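Local coordinates for 1-deoxy-D-xylulose 5-phosphate reductoisomerase (Zymomonas mobilis, PDB 1R0K), which catalyses the metal-dependent rearrangement and NADPH-dependent reduction of 1-deoxy-D-xylulose 5-phosphate to 2-C-methyl-D-erythritol 4-phosphate, at residues E221-F226 with A320-M325; I231-F236 with E313-G318. One frame throughout, in Å; residues are numbered along the deposited sequence.

Interaction 1 of 2, residues E221-F226 with A320-M325; sequences ELIEAF and ARPAVM
I223 and M325 meet end to end between two helices, an example of a buried interface carried by very few side chains. Their terminal methyl groups, I223 CD1 and M325 CE, are 3.3 Å apart, closer than normal carbon packing, so the exact placing of one or both methyls is somewhat doubtful. On the isoleucine, CG1 stands anti to the carbonyl carbon (chi1 -68°) and the chain then runs straight on to CD1, which projects it off the helix. The methionine starts out extended, with CG anti to the backbone N, and bends only at the thioether (chi3 84°), turning CE onto the isoleucine end. P322, in the first turn of its helix, is crossed at a slant: its CB is 4.0 Å from I223 CD1 and 4.1 Å from I223 CG2, so both branches of the isoleucine share that one ring carbon. No hydrogen bond joins the segments. Helix 307-317 packs beside the contact, with I315 touching L222 and F226, while M325 also rests on V350 and L354 of helix 345-356. Thus helix 216-229 meets the first turn of helix 321-337 within a larger helical cluster.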
# COMPACT_ATOMS: atom_id res chain seq x y z
N GLU B 221 6.72 14.26 14.08
CA GLU B 221 6.32 13.62 12.83
C GLU B 221 4.83 13.84 12.59
O GLU B 221 4.39 14.03 11.46
CB GLU B 221 6.64 12.13 12.88
CG GLU B 221 8.10 11.83 12.61
CD GLU B 221 8.46 10.38 12.85
OE1 GLU B 221 7.59 9.52 12.64
OE2 GLU B 221 9.62 10.11 13.23
N LEU B 222 4.05 13.80 13.66
CA LEU B 222 2.61 14.00 13.56
C LEU B 222 2.33 15.42 13.07
O LEU B 222 1.46 15.64 12.22
CB LEU B 222 1.95 13.80 14.92
CG LEU B 222 0.46 14.13 15.00
CD1 LEU B 222 -0.32 13.23 14.05
CD2 LEU B 222 -0.01 13.93 16.43
N ILE B 223 3.07 16.37 13.61
CA ILE B 223 2.89 17.76 13.23
C ILE B 223 3.21 17.92 11.76
O ILE B 223 2.45 18.52 11.01
CB ILE B 223 3.78 18.68 14.08
CG1 ILE B 223 3.29 18.67 15.53
CG2 ILE B 223 3.76 20.10 13.53
CD1 ILE B 223 4.16 19.44 16.49
N GLU B 224 4.34 17.36 11.33
CA GLU B 224 4.75 17.44 9.93
C GLU B 224 3.70 16.81 9.02
O GLU B 224 3.37 17.35 7.97
CB GLU B 224 6.07 16.72 9.72
CG GLU B 224 7.25 17.32 10.43
CD GLU B 224 8.51 16.50 10.20
OE1 GLU B 224 8.72 15.51 10.95
OE2 GLU B 224 9.27 16.83 9.27
N ALA B 225 3.20 15.64 9.43
CA ALA B 225 2.20 14.92 8.65
C ALA B 225 0.94 15.75 8.49
O ALA B 225 0.31 15.76 7.43
CB ALA B 225 1.88 13.59 9.32
N PHE B 226 0.57 16.44 9.56
CA PHE B 226 -0.63 17.27 9.54
C PHE B 226 -0.56 18.33 8.44
O PHE B 226 -1.55 18.57 7.73
CB PHE B 226 -0.82 17.94 10.90
CG PHE B 226 -1.98 18.90 10.95
CD1 PHE B 226 -3.29 18.44 10.91
CD2 PHE B 226 -1.76 20.27 11.00
CE1 PHE B 226 -4.37 19.33 10.92
CE2 PHE B 226 -2.82 21.17 11.00
CZ PHE B 226 -4.12 20.69 10.95
N ALA B 320 1.88 29.49 16.66
CA ALA B 320 3.29 29.30 16.95
C ALA B 320 3.59 28.15 17.91
O ALA B 320 4.75 27.89 18.22
CB ALA B 320 3.88 30.59 17.49
N ARG B 321 2.55 27.48 18.39
CA ARG B 321 2.73 26.38 19.34
C ARG B 321 3.75 25.32 18.92
O ARG B 321 4.67 24.99 19.67
CB ARG B 321 1.39 25.71 19.66
CG ARG B 321 0.73 26.20 20.94
CD ARG B 321 0.34 27.67 20.87
NE ARG B 321 -0.50 28.07 22.00
CZ ARG B 321 -1.09 29.26 22.13
NH1 ARG B 321 -0.93 30.18 21.19
NH2 ARG B 321 -1.84 29.52 23.19
N PRO B 322 3.61 24.76 17.71
CA PRO B 322 4.57 23.75 17.27
C PRO B 322 6.02 24.25 17.30
O PRO B 322 6.92 23.54 17.73
CB PRO B 322 4.09 23.41 15.86
CG PRO B 322 2.59 23.58 15.99
CD PRO B 322 2.50 24.88 16.75
N ALA B 323 6.24 25.48 16.84
CA ALA B 323 7.59 26.04 16.85
C ALA B 323 8.09 26.17 18.28
O ALA B 323 9.25 25.88 18.58
CB ALA B 323 7.60 27.41 16.15
N VAL B 324 7.21 26.62 19.17
CA VAL B 324 7.58 26.79 20.58
C VAL B 324 7.91 25.44 21.19
O VAL B 324 8.90 25.30 21.91
CB VAL B 324 6.42 27.44 21.39
CG1 VAL B 324 6.77 27.45 22.87
CG2 VAL B 324 6.18 28.85 20.89
N MET B 325 7.09 24.44 20.89
CA MET B 325 7.33 23.10 21.42
C MET B 325 8.68 22.56 20.96
O MET B 325 9.44 22.02 21.76
CB MET B 325 6.23 22.14 20.95
CG MET B 325 6.38 20.73 21.50
SD MET B 325 5.18 19.61 20.76
CE MET B 325 6.02 19.18 19.25

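Interaction 2 of 2, residues I231-F236 with E313-G318; sequences IPLEKF and ESIKSG
Just past I315 and K316, the two residues that meet L233, a short backbone hydrogen bond from G318 N to S314 O (2.7 Å) closes the last turn of helix 307-317. G318 then leaves the helix with a positive phi of 66°. The opposing segment is tightly turned as well: K235 N bonds to P232 O and F236 N to L233 O, holding L233 at the start of a short 3-10 turn. From there the leucine, with CG anti to the backbone N (chi1 180°), spreads its two methyls over I315, CD2 also meeting K316. L233 CD1 lies 3.9 Å from both I315 CD1 and I315 CG2, and L233 CD2 is 4.0 Å from the same I315 CG2, so that branch is shared by both methyls. CD2 also meets the aliphatic chain of K316, 3.4 Å from its CG and 4.0 Å from its CE; the first of these is tighter than ordinary packing. The lysine, extended beyond CG, passes the leucine nearly at a right angle, and K316 NZ stays 6.4 Å from E234 OE1, too far for a salt bridge. Behind the turn, I231 and F236 pack on strand 168-175. The leucine therefore links the helix-to-strand connection of the central domain, between helix 216-229 and strand 236-240, to the C-terminal helical bundle, a domain pairing characteristic of the DXR fold.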
# COMPACT_ATOMS: atom_id res chain seq x y z
N ILE B 231 -5.34 16.83 6.32
CA ILE B 231 -6.60 16.20 6.70
C ILE B 231 -6.81 16.50 8.18
O ILE B 231 -5.86 16.82 8.89
CB ILE B 231 -6.60 14.66 6.48
CG1 ILE B 231 -5.60 13.99 7.41
CG2 ILE B 231 -6.31 14.34 5.02
CD1 ILE B 231 -5.70 12.47 7.39
N PRO B 232 -8.06 16.43 8.66
CA PRO B 232 -8.38 16.71 10.06
C PRO B 232 -7.50 15.92 11.04
O PRO B 232 -7.28 14.73 10.86
CB PRO B 232 -9.85 16.30 10.16
CG PRO B 232 -10.37 16.65 8.81
CD PRO B 232 -9.28 16.12 7.90
N LEU B 233 -7.02 16.61 12.07
CA LEU B 233 -6.16 15.99 13.08
C LEU B 233 -6.75 14.71 13.67
O LEU B 233 -6.03 13.74 13.92
CB LEU B 233 -5.87 16.98 14.20
CG LEU B 233 -4.98 16.46 15.33
CD1 LEU B 233 -3.58 16.16 14.78
CD2 LEU B 233 -4.89 17.50 16.44
N GLU B 234 -8.06 14.70 13.90
CA GLU B 234 -8.71 13.52 14.47
C GLU B 234 -8.59 12.27 13.60
O GLU B 234 -8.85 11.16 14.06
CB GLU B 234 -10.19 13.81 14.77
CG GLU B 234 -10.81 14.92 13.95
CD GLU B 234 -10.20 16.28 14.26
OE1 GLU B 234 -10.01 16.58 15.46
OE2 GLU B 234 -9.91 17.04 13.32
N LYS B 235 -8.18 12.45 12.35
CA LYS B 235 -8.04 11.31 11.45
C LYS B 235 -6.67 10.66 11.56
O LYS B 235 -6.37 9.70 10.84
CB LYS B 235 -8.29 11.73 10.00
CG LYS B 235 -9.74 12.13 9.72
CD LYS B 235 -10.02 12.11 8.23
CE LYS B 235 -11.50 12.33 7.94
NZ LYS B 235 -11.80 12.23 6.49
N PHE B 236 -5.83 11.18 12.45
CA PHE B 236 -4.50 10.61 12.66
C PHE B 236 -4.47 9.66 13.84
O PHE B 236 -5.13 9.88 14.86
CB PHE B 236 -3.47 11.71 12.91
CG PHE B 236 -3.08 12.46 11.67
CD1 PHE B 236 -3.83 13.54 11.22
CD2 PHE B 236 -1.96 12.06 10.93
CE1 PHE B 236 -3.48 14.22 10.06
CE2 PHE B 236 -1.60 12.74 9.77
CZ PHE B 236 -2.36 13.81 9.33
N GLU B 313 -1.84 18.75 21.26
CA GLU B 313 -2.38 20.02 21.72
C GLU B 313 -1.79 21.19 20.94
O GLU B 313 -2.48 22.15 20.61
CB GLU B 313 -2.12 20.19 23.22
CG GLU B 313 -2.69 19.05 24.06
CD GLU B 313 -2.48 19.24 25.55
OE1 GLU B 313 -1.37 19.67 25.94
OE2 GLU B 313 -3.41 18.94 26.33
N SER B 314 -0.50 21.10 20.64
CA SER B 314 0.16 22.16 19.89
C SER B 314 -0.48 22.30 18.50
O SER B 314 -0.75 23.42 18.05
CB SER B 314 1.66 21.87 19.76
OG SER B 314 2.30 21.93 21.02
N ILE B 315 -0.74 21.18 17.84
CA ILE B 315 -1.36 21.21 16.51
C ILE B 315 -2.77 21.79 16.61
O ILE B 315 -3.15 22.66 15.82
CB ILE B 315 -1.47 19.80 15.89
CG1 ILE B 315 -0.08 19.23 15.65
CG2 ILE B 315 -2.25 19.86 14.58
CD1 ILE B 315 -0.09 17.81 15.11
N LYS B 316 -3.55 21.30 17.57
CA LYS B 316 -4.91 21.77 17.77
C LYS B 316 -4.93 23.28 17.92
O LYS B 316 -5.74 23.96 17.29
CB LYS B 316 -5.53 21.13 19.02
CG LYS B 316 -5.75 19.64 18.90
CD LYS B 316 -6.42 19.09 20.15
CE LYS B 316 -6.70 17.60 20.01
NZ LYS B 316 -7.36 17.03 21.22
N SER B 317 -4.04 23.80 18.76
CA SER B 317 -3.96 25.23 18.99
C SER B 317 -3.39 25.92 17.75
O SER B 317 -3.76 27.05 17.43
CB SER B 317 -3.07 25.52 20.20
OG SER B 317 -3.55 24.82 21.34
N GLY B 318 -2.49 25.24 17.05
CA GLY B 318 -1.90 25.81 15.86
C GLY B 318 -1.04 27.02 16.18
O GLY B 318 -0.42 27.10 17.24

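Overall arrangement
Interactions 1 and 2 adjoin and share packing, their centres about 9 Å apart. They are joined most directly where I223 CG1 meets I315 CG1 at 3.4 Å, and again where A225 CB meets F236 CE2 at 3.6 Å. Both segments of interaction 2 lie between residues 226 and 320, so it is nested within the loop that interaction 1 closes; helices 307-317 and 321-337, which supply one segment to each, are consecutive in the chain. Interaction 1 shares helix 216-229 with E221, a predicted manganese ligand salt-bridged to K218, and the side chain of E221 is about 9 Å from that of I315. Both contacts are thus near the predicted site.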